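Local atomic coordinates of beta-L-arabinobiosidase (Bacteroides thetaiotaomicron, PDB entry 5MQR), a protein that hydrolyses glycosidic bonds, probably in arabinose-containing glycans of plant pectin, and may also have the exo-alpha-sialidase activity usual for its family. Residues 319-325 with 336-342; 78-82 with 373-379; 239-243 with 290-294; 204-208 with 245-250. All blocks are in the same frame, centred on the assembly; numbering follows the deposited sequence.

Contact 1 of 4, residues 319-325 with 336-342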
loop_
_atom_site.group_PDB
_atom_site.type_symbol
_atom_site.label_atom_id
_atom_site.label_comp_id
_atom_site.label_asym_id
_atom_site.label_seq_id
_atom_site.Cartn_x
_atom_site.Cartn_y
_atom_site.Cartn_z
ATOM N N GLY A 319 2.889 14.900 1.266
ATOM C CA GLY A 319 4.234 15.258 0.808
ATOM C C GLY A 319 4.596 14.750 -0.590
ATOM O O GLY A 319 5.627 15.145 -1.135
ATOM N N THR A 320 3.757 13.908 -1.188
ATOM C CA THR A 320 3.995 13.425 -2.541
ATOM C C THR A 320 3.297 14.344 -3.559
ATOM O O THR A 320 2.789 15.403 -3.196
ATOM C CB THR A 320 3.569 11.955 -2.697
ATOM O OG1 THR A 320 2.145 11.835 -2.641
ATOM C CG2 THR A 320 4.226 11.092 -1.615
ATOM N N TYR A 321 3.341 13.962 -4.832
ATOM C CA TYR A 321 2.885 14.797 -5.904
ATOM C C TYR A 321 1.949 14.004 -6.826
ATOM O O TYR A 321 2.013 12.769 -6.871
ATOM C CB TYR A 321 4.101 15.347 -6.643
ATOM C CG TYR A 321 4.941 16.295 -5.791
ATOM C CD1 TYR A 321 5.927 15.811 -4.918
ATOM C CD2 TYR A 321 4.761 17.658 -5.867
ATOM C CE1 TYR A 321 6.711 16.676 -4.149
ATOM C CE2 TYR A 321 5.521 18.523 -5.104
ATOM C CZ TYR A 321 6.499 18.021 -4.241
ATOM O OH TYR A 321 7.239 18.897 -3.496
ATOM N N ALA A 322 1.064 14.730 -7.513
ATOM C CA ALA A 322 0.116 14.161 -8.454
ATOM C C ALA A 322 -0.148 15.123 -9.617
ATOM O O ALA A 322 -0.178 16.346 -9.442
ATOM C CB ALA A 322 -1.197 13.810 -7.772
ATOM N N THR A 323 -0.332 14.541 -10.806
ATOM C CA THR A 323 -0.827 15.271 -11.972
ATOM C C THR A 323 -2.172 14.688 -12.357
ATOM O O THR A 323 -2.370 13.484 -12.226
ATOM C CB THR A 323 0.141 15.200 -13.158
ATOM O OG1 THR A 323 0.719 13.889 -13.219
ATOM C CG2 THR A 323 1.217 16.199 -12.993
ATOM N N VAL A 324 -3.092 15.550 -12.786
ATOM C CA VAL A 324 -4.418 15.153 -13.263
ATOM C C VAL A 324 -4.608 15.781 -14.631
ATOM O O VAL A 324 -4.336 16.960 -14.822
ATOM C CB VAL A 324 -5.522 15.587 -12.277
ATOM C CG1 VAL A 324 -6.903 15.189 -12.773
ATOM C CG2 VAL A 324 -5.254 14.936 -10.916
ATOM N N TYR A 325 -5.010 14.963 -15.593
ATOM C CA TYR A 325 -4.989 15.346 -16.998
ATOM C C TYR A 325 -5.697 14.328 -17.861
ATOM O O TYR A 325 -5.940 13.213 -17.429
ATOM C CB TYR A 325 -3.554 15.512 -17.510
ATOM C CG TYR A 325 -2.637 14.292 -17.422
ATOM C CD1 TYR A 325 -2.160 13.828 -16.194
ATOM C CD2 TYR A 325 -2.208 13.632 -18.563
ATOM C CE1 TYR A 325 -1.290 12.733 -16.110
ATOM C CE2 TYR A 325 -1.347 12.534 -18.486
ATOM C CZ TYR A 325 -0.889 12.093 -17.256
ATOM O OH TYR A 325 -0.073 11.014 -17.177
ATOM N N ILE A 336 -4.970 10.281 -13.410
ATOM C CA ILE A 336 -4.054 10.746 -12.389
ATOM C C ILE A 336 -2.750 9.934 -12.490
ATOM O O ILE A 336 -2.766 8.705 -12.695
ATOM C CB ILE A 336 -4.661 10.670 -10.963
ATOM C CG1 ILE A 336 -3.665 11.229 -9.919
ATOM C CG2 ILE A 336 -5.120 9.248 -10.596
ATOM C CD1 ILE A 336 -4.252 11.395 -8.528
ATOM N N SER A 337 -1.634 10.652 -12.376
ATOM C CA SER A 337 -0.309 10.075 -12.299
ATOM C C SER A 337 0.349 10.542 -10.994
ATOM O O SER A 337 0.229 11.701 -10.626
ATOM C CB SER A 337 0.548 10.492 -13.521
ATOM O OG SER A 337 0.127 9.905 -14.753
ATOM N N LEU A 338 1.065 9.647 -10.324
ATOM C CA LEU A 338 1.728 9.942 -9.041
ATOM C C LEU A 338 3.251 10.024 -9.158
ATOM O O LEU A 338 3.851 9.437 -10.073
ATOM C CB LEU A 338 1.358 8.872 -8.007
ATOM C CG LEU A 338 -0.147 8.618 -7.859
ATOM C CD1 LEU A 338 -0.391 7.458 -6.916
ATOM C CD2 LEU A 338 -0.893 9.875 -7.409
ATOM N N SER A 339 3.848 10.776 -8.227
ATOM C CA SER A 339 5.289 10.998 -8.141
ATOM C C SER A 339 5.635 11.189 -6.684
ATOM O O SER A 339 4.890 11.865 -5.959
ATOM C CB SER A 339 5.702 12.269 -8.892
ATOM O OG SER A 339 7.086 12.571 -8.743
ATOM N N LYS A 340 6.749 10.580 -6.260
ATOM C CA LYS A 340 7.281 10.768 -4.905
ATOM C C LYS A 340 8.081 12.056 -4.742
ATOM O O LYS A 340 8.249 12.521 -3.622
ATOM C CB LYS A 340 8.166 9.575 -4.492
ATOM C CG LYS A 340 9.487 9.471 -5.244
ATOM C CD LYS A 340 10.435 8.518 -4.565
ATOM C CE LYS A 340 11.786 8.457 -5.276
ATOM N NZ LYS A 340 12.073 7.037 -5.619
ATOM N N ASP A 341 8.612 12.594 -5.835
ATOM C CA ASP A 341 9.522 13.730 -5.774
ATOM C C ASP A 341 9.097 14.959 -6.577
ATOM O O ASP A 341 9.801 15.958 -6.576
ATOM C CB ASP A 341 10.944 13.292 -6.187
ATOM C CG ASP A 341 11.012 12.660 -7.605
ATOM O OD1 ASP A 341 10.164 12.990 -8.480
ATOM O OD2 ASP A 341 11.929 11.820 -7.827
ATOM N N GLY A 342 7.954 14.902 -7.253
ATOM C CA GLY A 342 7.519 16.020 -8.080
ATOM C C GLY A 342 8.184 16.155 -9.448
ATOM O O GLY A 342 7.893 17.108 -10.167
#

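Contact 2 of 4, residues 78-82 with 373-379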
loop_
_atom_site.group_PDB
_atom_site.type_symbol
_atom_site.label_atom_id
_atom_site.label_comp_id
_atom_site.label_asym_id
_atom_site.label_seq_id
_atom_site.Cartn_x
_atom_site.Cartn_y
_atom_site.Cartn_z
ATOM N N PRO A 78 -13.190 25.849 -14.749
ATOM C CA PRO A 78 -13.334 26.045 -13.323
ATOM C C PRO A 78 -12.034 26.439 -12.631
ATOM O O PRO A 78 -10.948 26.096 -13.109
ATOM C CB PRO A 78 -13.849 24.687 -12.823
ATOM C CG PRO A 78 -13.309 23.708 -13.800
ATOM C CD PRO A 78 -13.277 24.425 -15.122
HETATM N N MSE A 79 -12.182 27.162 -11.528
HETATM C CA MSE A 79 -11.102 27.489 -10.589
HETATM C C MSE A 79 -11.546 27.039 -9.231
HETATM O O MSE A 79 -12.748 26.937 -8.956
HETATM C CB MSE A 79 -10.808 28.984 -10.536
HETATM C CG MSE A 79 -10.546 29.580 -11.918
HETATM SE SE MSE A 79 -8.751 29.050 -12.536
HETATM C CE MSE A 79 -9.186 28.715 -14.444
ATOM N N LEU A 80 -10.582 26.755 -8.361
ATOM C CA LEU A 80 -10.870 26.216 -7.031
ATOM C C LEU A 80 -9.974 26.798 -5.939
ATOM O O LEU A 80 -8.762 26.943 -6.124
ATOM C CB LEU A 80 -10.744 24.695 -7.064
ATOM C CG LEU A 80 -11.255 23.876 -5.876
ATOM C CD1 LEU A 80 -12.769 23.918 -5.742
ATOM C CD2 LEU A 80 -10.774 22.441 -6.073
ATOM N N ALA A 81 -10.593 27.148 -4.806
ATOM C CA ALA A 81 -9.870 27.518 -3.590
ATOM C C ALA A 81 -10.581 26.928 -2.358
ATOM O O ALA A 81 -11.704 26.435 -2.470
ATOM C CB ALA A 81 -9.731 29.017 -3.482
ATOM N N TYR A 82 -9.890 26.930 -1.220
ATOM C CA TYR A 82 -10.454 26.515 0.063
ATOM C C TYR A 82 -10.132 27.562 1.115
ATOM O O TYR A 82 -8.972 27.859 1.364
ATOM C CB TYR A 82 -9.886 25.152 0.466
ATOM C CG TYR A 82 -10.505 24.533 1.699
ATOM C CD1 TYR A 82 -11.645 23.752 1.608
ATOM C CD2 TYR A 82 -9.926 24.712 2.969
ATOM C CE1 TYR A 82 -12.211 23.166 2.742
ATOM C CE2 TYR A 82 -10.484 24.147 4.118
ATOM C CZ TYR A 82 -11.632 23.380 4.006
ATOM O OH TYR A 82 -12.190 22.805 5.124
ATOM N N ARG A 373 -8.273 21.661 -12.794
ATOM C CA ARG A 373 -7.657 22.739 -12.079
ATOM C C ARG A 373 -8.004 22.539 -10.617
ATOM O O ARG A 373 -9.148 22.215 -10.270
ATOM C CB ARG A 373 -8.225 24.035 -12.651
ATOM C CG ARG A 373 -7.753 25.302 -12.034
ATOM C CD ARG A 373 -6.368 25.747 -12.456
ATOM N NE ARG A 373 -6.051 26.960 -11.688
ATOM C CZ ARG A 373 -4.966 27.704 -11.837
ATOM N NH1 ARG A 373 -4.043 27.394 -12.744
ATOM N NH2 ARG A 373 -4.801 28.770 -11.074
ATOM N N GLY A 374 -7.004 22.710 -9.762
ATOM C CA GLY A 374 -7.118 22.454 -8.335
ATOM C C GLY A 374 -6.783 23.747 -7.613
ATOM O O GLY A 374 -6.830 24.831 -8.198
ATOM N N ILE A 375 -6.397 23.615 -6.354
ATOM C CA ILE A 375 -6.134 24.741 -5.503
ATOM C C ILE A 375 -4.646 25.092 -5.553
ATOM O O ILE A 375 -3.793 24.240 -5.290
ATOM C CB ILE A 375 -6.551 24.405 -4.051
ATOM C CG1 ILE A 375 -8.054 24.045 -4.022
ATOM C CG2 ILE A 375 -6.181 25.542 -3.073
ATOM C CD1 ILE A 375 -8.491 23.298 -2.784
ATOM N N GLN A 376 -4.351 26.346 -5.902
ATOM C CA GLN A 376 -3.001 26.847 -5.865
ATOM C C GLN A 376 -2.391 26.780 -4.470
ATOM O O GLN A 376 -3.104 26.854 -3.459
ATOM C CB GLN A 376 -2.960 28.308 -6.287
ATOM C CG GLN A 376 -3.111 28.497 -7.767
ATOM C CD GLN A 376 -2.797 29.904 -8.154
ATOM O OE1 GLN A 376 -1.647 30.278 -8.247
ATOM N NE2 GLN A 376 -3.811 30.689 -8.372
ATOM N N GLU A 377 -1.076 26.658 -4.421
ATOM C CA GLU A 377 -0.364 26.701 -3.151
ATOM C C GLU A 377 -0.612 28.045 -2.493
ATOM O O GLU A 377 -0.435 29.096 -3.136
ATOM C CB GLU A 377 1.151 26.520 -3.358
ATOM C CG GLU A 377 1.503 25.142 -3.868
ATOM C CD GLU A 377 2.984 24.875 -3.991
ATOM O OE1 GLU A 377 3.806 25.837 -3.935
ATOM O OE2 GLU A 377 3.301 23.679 -4.163
ATOM N N GLY A 378 -0.999 28.004 -1.225
ATOM C CA GLY A 378 -1.329 29.205 -0.464
ATOM C C GLY A 378 -2.810 29.567 -0.466
ATOM O O GLY A 378 -3.222 30.422 0.330
ATOM N N ASN A 379 -3.613 28.919 -1.324
ATOM C CA ASN A 379 -5.041 29.187 -1.392
ATOM C C ASN A 379 -5.893 28.132 -0.691
ATOM O O ASN A 379 -7.043 27.944 -1.058
ATOM C CB ASN A 379 -5.473 29.349 -2.859
ATOM C CG ASN A 379 -5.025 30.673 -3.462
ATOM O OD1 ASN A 379 -4.529 31.554 -2.776
ATOM N ND2 ASN A 379 -5.196 30.800 -4.770
HETATM O O HOH W 1 -7.861 27.031 -9.295
HETATM O O HOH W 2 -6.631 28.397 -6.206
#

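Contact 3 of 4, residues 239-243 with 290-294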
loop_
_atom_site.group_PDB
_atom_site.type_symbol
_atom_site.label_atom_id
_atom_site.label_comp_id
_atom_site.label_asym_id
_atom_site.label_seq_id
_atom_site.Cartn_x
_atom_site.Cartn_y
_atom_site.Cartn_z
ATOM N N PRO A 239 5.034 36.954 -8.942
ATOM C CA PRO A 239 5.275 36.489 -10.315
ATOM C C PRO A 239 4.535 35.225 -10.696
ATOM O O PRO A 239 4.187 35.086 -11.856
ATOM C CB PRO A 239 6.787 36.243 -10.350
ATOM C CG PRO A 239 7.151 35.976 -8.923
ATOM C CD PRO A 239 6.263 36.890 -8.123
ATOM N N LEU A 240 4.256 34.347 -9.735
ATOM C CA LEU A 240 3.451 33.159 -9.998
ATOM C C LEU A 240 2.028 33.489 -10.492
ATOM O O LEU A 240 1.438 32.720 -11.250
ATOM C CB LEU A 240 3.372 32.247 -8.774
ATOM C CG LEU A 240 4.703 31.732 -8.233
ATOM C CD1 LEU A 240 4.410 30.771 -7.104
ATOM C CD2 LEU A 240 5.533 31.059 -9.319
ATOM N N TYR A 241 1.489 34.616 -10.044
ATOM C CA TYR A 241 0.201 35.102 -10.518
ATOM C C TYR A 241 0.331 35.822 -11.866
ATOM O O TYR A 241 -0.543 35.673 -12.718
ATOM C CB TYR A 241 -0.498 35.960 -9.435
ATOM C CG TYR A 241 -1.139 35.068 -8.395
ATOM C CD1 TYR A 241 -0.368 34.391 -7.441
ATOM C CD2 TYR A 241 -2.505 34.821 -8.423
ATOM C CE1 TYR A 241 -0.962 33.539 -6.511
ATOM C CE2 TYR A 241 -3.106 33.980 -7.509
ATOM C CZ TYR A 241 -2.338 33.338 -6.555
ATOM O OH TYR A 241 -2.973 32.483 -5.672
HETATM N N MSE A 242 1.424 36.552 -12.095
HETATM C CA MSE A 242 1.631 37.214 -13.407
HETATM C C MSE A 242 1.808 36.189 -14.523
HETATM O O MSE A 242 1.308 36.394 -15.639
HETATM C CB MSE A 242 2.778 38.206 -13.374
HETATM C CG MSE A 242 2.601 39.307 -12.337
HETATM SE SE MSE A 242 0.970 40.327 -12.668
HETATM C CE MSE A 242 -0.249 39.382 -11.448
HETATM N N MSE A 243 2.430 35.048 -14.219
HETATM C CA MSE A 243 2.542 33.938 -15.170
HETATM C C MSE A 243 1.214 33.408 -15.644
HETATM O O MSE A 243 1.138 32.790 -16.710
HETATM C CB MSE A 243 3.288 32.754 -14.568
HETATM C CG MSE A 243 4.764 33.047 -14.306
HETATM SE SE MSE A 243 5.770 33.438 -15.954
HETATM C CE MSE A 243 5.908 31.549 -16.506
ATOM N N GLY A 290 11.927 31.739 -7.275
ATOM C CA GLY A 290 10.514 32.007 -6.978
ATOM C C GLY A 290 9.631 32.470 -8.133
ATOM O O GLY A 290 8.647 33.181 -7.907
ATOM N N GLY A 291 9.972 32.079 -9.364
ATOM C CA GLY A 291 9.135 32.318 -10.530
ATOM C C GLY A 291 9.435 33.551 -11.350
ATOM O O GLY A 291 8.710 33.825 -12.294
ATOM N N HIS A 292 10.479 34.305 -11.016
ATOM C CA HIS A 292 10.877 35.458 -11.845
ATOM C C HIS A 292 11.554 35.020 -13.160
ATOM O O HIS A 292 11.399 35.710 -14.179
ATOM C CB HIS A 292 11.817 36.423 -11.084
ATOM C CG HIS A 292 11.180 37.096 -9.905
ATOM N ND1 HIS A 292 10.319 38.169 -10.031
ATOM C CD2 HIS A 292 11.272 36.843 -8.578
ATOM C CE1 HIS A 292 9.918 38.555 -8.833
ATOM N NE2 HIS A 292 10.486 37.769 -7.934
ATOM N N THR A 293 12.327 33.917 -13.128
ATOM C CA THR A 293 12.994 33.372 -14.328
ATOM C C THR A 293 12.839 31.853 -14.402
ATOM O O THR A 293 12.744 31.165 -13.377
ATOM C CB THR A 293 14.498 33.721 -14.423
ATOM O OG1 THR A 293 15.201 33.061 -13.371
ATOM C CG2 THR A 293 14.740 35.233 -14.344
ATOM N N TRP A 294 12.817 31.349 -15.638
ATOM C CA TRP A 294 12.441 29.965 -15.938
ATOM C C TRP A 294 13.453 29.326 -16.856
ATOM O O TRP A 294 13.995 29.988 -17.733
ATOM C CB TRP A 294 11.049 29.941 -16.558
ATOM C CG TRP A 294 9.999 30.366 -15.559
ATOM C CD1 TRP A 294 9.497 31.636 -15.375
ATOM C CD2 TRP A 294 9.349 29.543 -14.591
ATOM N NE1 TRP A 294 8.576 31.637 -14.355
ATOM C CE2 TRP A 294 8.470 30.369 -13.856
ATOM C CE3 TRP A 294 9.427 28.185 -14.264
ATOM C CZ2 TRP A 294 7.671 29.887 -12.832
ATOM C CZ3 TRP A 294 8.630 27.710 -13.237
ATOM C CH2 TRP A 294 7.751 28.567 -12.541
#

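Contact 4 of 4, residues 204-208 with 245-250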
loop_
_atom_site.group_PDB
_atom_site.type_symbol
_atom_site.label_atom_id
_atom_site.label_comp_id
_atom_site.label_asym_id
_atom_site.label_seq_id
_atom_site.Cartn_x
_atom_site.Cartn_y
_atom_site.Cartn_z
ATOM N N ILE A 204 -8.001 45.624 -11.618
ATOM C CA ILE A 204 -6.631 45.468 -11.170
ATOM C C ILE A 204 -5.618 45.637 -12.338
ATOM O O ILE A 204 -4.448 45.964 -12.103
ATOM C CB ILE A 204 -6.463 44.116 -10.438
ATOM C CG1 ILE A 204 -5.137 44.068 -9.667
ATOM C CG2 ILE A 204 -6.539 42.941 -11.400
ATOM C CD1 ILE A 204 -4.999 42.897 -8.700
ATOM N N TYR A 205 -6.059 45.415 -13.580
ATOM C CA TYR A 205 -5.206 45.575 -14.755
ATOM C C TYR A 205 -6.035 46.084 -15.937
ATOM O O TYR A 205 -7.151 45.608 -16.168
ATOM C CB TYR A 205 -4.552 44.234 -15.102
ATOM C CG TYR A 205 -3.727 44.259 -16.368
ATOM C CD1 TYR A 205 -2.372 44.618 -16.340
ATOM C CD2 TYR A 205 -4.307 43.936 -17.606
ATOM C CE1 TYR A 205 -1.607 44.637 -17.506
ATOM C CE2 TYR A 205 -3.559 43.956 -18.786
ATOM C CZ TYR A 205 -2.204 44.304 -18.743
ATOM O OH TYR A 205 -1.468 44.326 -19.927
ATOM N N TYR A 206 -5.482 47.051 -16.664
ATOM C CA TYR A 206 -6.087 47.538 -17.899
ATOM C C TYR A 206 -5.244 47.110 -19.081
ATOM O O TYR A 206 -4.012 47.277 -19.072
ATOM C CB TYR A 206 -6.176 49.051 -17.919
ATOM C CG TYR A 206 -7.048 49.633 -16.838
ATOM C CD1 TYR A 206 -8.442 49.550 -16.916
ATOM C CD2 TYR A 206 -6.486 50.267 -15.739
ATOM C CE1 TYR A 206 -9.254 50.097 -15.929
ATOM C CE2 TYR A 206 -7.290 50.825 -14.749
ATOM C CZ TYR A 206 -8.664 50.733 -14.842
ATOM O OH TYR A 206 -9.436 51.276 -13.852
ATOM N N ASN A 207 -5.911 46.569 -20.099
ATOM C CA ASN A 207 -5.282 46.367 -21.391
ATOM C C ASN A 207 -5.084 47.731 -22.039
ATOM O O ASN A 207 -5.780 48.692 -21.704
ATOM C CB ASN A 207 -6.120 45.442 -22.279
ATOM C CG ASN A 207 -6.014 43.979 -21.875
ATOM O OD1 ASN A 207 -6.921 43.430 -21.264
ATOM N ND2 ASN A 207 -4.918 43.347 -22.227
ATOM N N HIS A 208 -4.125 47.801 -22.958
ATOM C CA HIS A 208 -3.725 49.065 -23.598
ATOM C C HIS A 208 -4.935 49.763 -24.188
ATOM O O HIS A 208 -5.789 49.125 -24.794
ATOM C CB HIS A 208 -2.656 48.850 -24.697
ATOM C CG HIS A 208 -3.130 48.020 -25.855
ATOM N ND1 HIS A 208 -3.765 48.560 -26.959
ATOM C CD2 HIS A 208 -3.075 46.687 -26.068
ATOM C CE1 HIS A 208 -4.077 47.591 -27.799
ATOM N NE2 HIS A 208 -3.665 46.447 -27.281
ATOM N N TRP A 245 -1.461 35.368 -16.104
ATOM C CA TRP A 245 -2.134 36.470 -16.786
ATOM C C TRP A 245 -1.637 36.668 -18.228
ATOM O O TRP A 245 -2.133 37.537 -18.931
ATOM C CB TRP A 245 -1.874 37.774 -16.035
ATOM C CG TRP A 245 -2.655 38.004 -14.758
ATOM C CD1 TRP A 245 -3.354 37.083 -14.011
ATOM C CD2 TRP A 245 -2.745 39.244 -14.054
ATOM N NE1 TRP A 245 -3.900 37.698 -12.901
ATOM C CE2 TRP A 245 -3.525 39.018 -12.899
ATOM C CE3 TRP A 245 -2.232 40.528 -14.288
ATOM C CZ2 TRP A 245 -3.822 40.037 -11.991
ATOM C CZ3 TRP A 245 -2.523 41.540 -13.392
ATOM C CH2 TRP A 245 -3.318 41.295 -12.258
ATOM N N VAL A 246 -0.665 35.875 -18.663
ATOM C CA VAL A 246 0.012 36.110 -19.949
ATOM C C VAL A 246 -0.875 35.982 -21.191
ATOM O O VAL A 246 -0.645 36.682 -22.179
ATOM C CB VAL A 246 1.237 35.191 -20.114
ATOM C CG1 VAL A 246 0.813 33.706 -20.252
ATOM C CG2 VAL A 246 2.123 35.663 -21.277
ATOM N N GLU A 247 -1.885 35.120 -21.144
ATOM C CA GLU A 247 -2.746 34.941 -22.304
ATOM C C GLU A 247 -3.667 36.112 -22.589
ATOM O O GLU A 247 -3.990 36.316 -23.752
ATOM C CB GLU A 247 -3.571 33.665 -22.207
ATOM C CG GLU A 247 -2.729 32.413 -22.214
ATOM C CD GLU A 247 -3.566 31.167 -22.029
ATOM O OE1 GLU A 247 -4.410 30.927 -22.915
ATOM O OE2 GLU A 247 -3.378 30.418 -21.035
ATOM N N GLU A 248 -4.108 36.840 -21.551
ATOM C CA GLU A 248 -5.080 37.947 -21.699
ATOM C C GLU A 248 -4.437 39.319 -21.602
ATOM O O GLU A 248 -4.933 40.270 -22.182
ATOM C CB GLU A 248 -6.180 37.862 -20.643
ATOM C CG GLU A 248 -6.940 36.546 -20.609
ATOM C CD GLU A 248 -6.314 35.436 -19.764
ATOM O OE1 GLU A 248 -5.300 35.647 -19.064
ATOM O OE2 GLU A 248 -6.862 34.310 -19.809
ATOM N N ALA A 249 -3.349 39.417 -20.841
ATOM C CA ALA A 249 -2.597 40.656 -20.709
ATOM C C ALA A 249 -2.067 41.123 -22.070
ATOM O O ALA A 249 -2.018 40.322 -23.018
ATOM C CB ALA A 249 -1.441 40.453 -19.736
ATOM N N ASP A 250 -1.692 42.407 -22.156
ATOM C CA ASP A 250 -0.983 42.957 -23.324
ATOM C C ASP A 250 0.181 42.041 -23.735
ATOM O O ASP A 250 0.852 41.441 -22.888
ATOM C CB ASP A 250 -0.387 44.361 -23.042
ATOM C CG ASP A 250 -1.435 45.460 -22.974
ATOM O OD1 ASP A 250 -2.633 45.133 -23.110
ATOM O OD2 ASP A 250 -1.071 46.659 -22.785
HETATM O O HOH W 3 -1.923 48.059 -20.602
#

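Contact 1 of 4, residues 319-325 with 336-342
With CG of Y321 anti to the carbonyl carbon (chi1 -66°), the phenol ring extends over G342 in the turn; Y325, its CG wedged between backbone N and carbonyl carbon (chi1 59°), brings its ring edge back to S337. G342 CA lies over one face of the Y321 ring, 3.7 Å from the centroid, a CH-pi contact, and Y321 OH bonds T269 O. Glycine suits this turn: a CB would clash with its own backbone and press on the ring. At the opposite end Y325 OH and S337 OG are 2.7 Å apart, and S337 OG also bonds T347 O. An antiparallel ladder runs between, with Y321 N to S339 O at 2.8 Å and T323 N to S337 O at 2.9 Å, each answered by the reverse bond. Y321, T323, S337 and S339 share one face; the opposite one is apolar, the A322 methyl touching L338 CD2 and I336 CD1, each at 4.0 Å, and V324 packing on I336. S339 OG takes the D341 N-H at 3.3 Å, an ST turn, and bonds E344 O besides. Replacing Y321 by an alanine would probably strip G342 of its aromatic cover and leave T269 O without its partner. The hairpin forms the middle of a four-stranded antiparallel sheet between strands 311-315 and 349-350, consistent with one blade of a beta propeller, with V324 and I336 packed on strand 387-393.

Contact 2 of 4, residues 78-82 with 373-379
Y82 and N379 make the direct backbone link between strand 78-82 and the irregular loop 373-379: Y82 N donates to N379 O at 3.0 Å, almost straight at 173°. N379 reaches this position through a type II turn from Q376, closed by N379 N to Q376 O at 3.0 Å; G378, with positive phi, suits the third place of that turn. Further back, I375 CA approaches L80 O at 3.5 Å in a CA-H...O contact. Elsewhere water replaces direct pairing. One molecule accepts from L80 N at 2.9 Å and from R373 NE, and donates to G374 O. A second donates to L80 O at 2.6 Å and accepts from Q376 N and N379 ND2, so both polar backbone atoms of buried L80 are satisfied.

Among the side chains, branched L80 and I375 meet obliquely, L80 CG resting 3.7 Å from I375 CG1, and I375 CD1 continues onto Y82 CB. R373 runs out with CG anti to its N (chi1 178°) and then bends at chi2 (77°), which lays NE 3.5 Å from the selenium of selenomethionine M79. The guanidinium passes beyond it to Q244 through NH2. Q376 also bonds Q244, and its side chain lies about 3 Å from a bound calcium ion. The loop touches strands 148-157 and 266-269 as well as 74-83, each the first strand of a four-stranded sheet, an arrangement consistent with a segment threading among the inner strands of a beta propeller.

Contact 3 of 4, residues 239-243 with 290-294
P239 and M243 each place a carbon over a ring of loop 290-294, and these CH-pi contacts carry the interface. P239 CG stands 3.9 Å from the centroid of the H292 ring, almost on its normal. M243, a selenomethionine whose chain curls at chi2 (-63°) and chi3 (-78°), sets CE 3.8 Å from the centroid of the five-membered ring of W294; its selenium lies obliquely at 4.5 Å from that centroid, a Met-aromatic contact.

Apolar contacts fill in beside them. L240 CD2 comes to the indole edge, 4.3 Å from W294 CZ2, and 4.0 Å from G291 CA. Glycine is required there, since a CB would clash with that methyl and with its own backbone. The polar element is internal to the loop: W294 NE1 bonds weakly to G291 O at 3.0 Å. A serine in place of W294 would probably leave the M243 methyl without its aromatic face and open a gap beside L240.

The sequence from S287 to W294, with T293 OG1 bonded to D289 and G291 N to S287 OG, matches an Asp-box. It joins strands 283-287 and 299-300, and W294 leans on strands 275-278 and 283-287, while the short helix 239-242 follows helix 226-236.

Contact 4 of 4, residues 204-208 with 245-250
I204 and Y205 form a classic beta bulge opposite R187, on the outermost strand of a four-stranded propeller blade, and the CB of each points toward 245-250, where W245 meets both. The indole presents its edge to the Y205 face in an offset edge-to-face pair, with centroids 6.0 Å apart and planes at 61°. I204 crosses the indole at about a right angle, its CG2 3.7 Å from W245 CH2; R187 adds a cation-pi contact to the same indole. Flat, wide tryptophan thus serves both bulge residues at once.

Y205 extends with CG anti to the backbone N (chi1 176°), carrying its phenol past A249 until OH accepts from D250 N at 2.9 Å; that hydroxyl also bonds D253. Beyond it the N207 amide and the D250 carboxylate lie alongside with opposite headings, their planes 38° apart. Asparagine suits this spot because a single ND2 can serve two acceptors: E248 O at 3.1 Å, approached on a lone pair in the carbonyl plane, and D250 OD1 at 3.0 Å, on the anti side of the carboxylate. H208 N takes the syn lone pair of the same D250 OD1, at 3.1 Å. Two donors therefore hold this oxygen and fix the rotation of the carboxylate, while H208 NE2 hydrogen-bonds N183 ND2. The other oxygen, D250 OD2, receives a water at 2.7 Å that also donates to Y206 O.

In the fold
Contacts 1, 2 and 4 are largely buried, whereas contact 3 is only partly buried, with G290 and H292 exposed. Contact 1 is local, two neighbouring strands of one blade paired by regular backbone bonds. Contact 2 bridges almost three hundred residues and encloses the other three along the chain; lacking regular pairing, it relies on water and a single straight bond. Contacts 3 and 4 adjoin in sequence, drawing on the helix 239-242 and the loop after it, yet differ in chemistry: carbon over rings in contact 3, a bonded carboxylate and amide in contact 4. Contacts 2 and 3 meet directly, N379 ND2 lying 2.9 Å from Y241 OH, probably hydrogen-bonded.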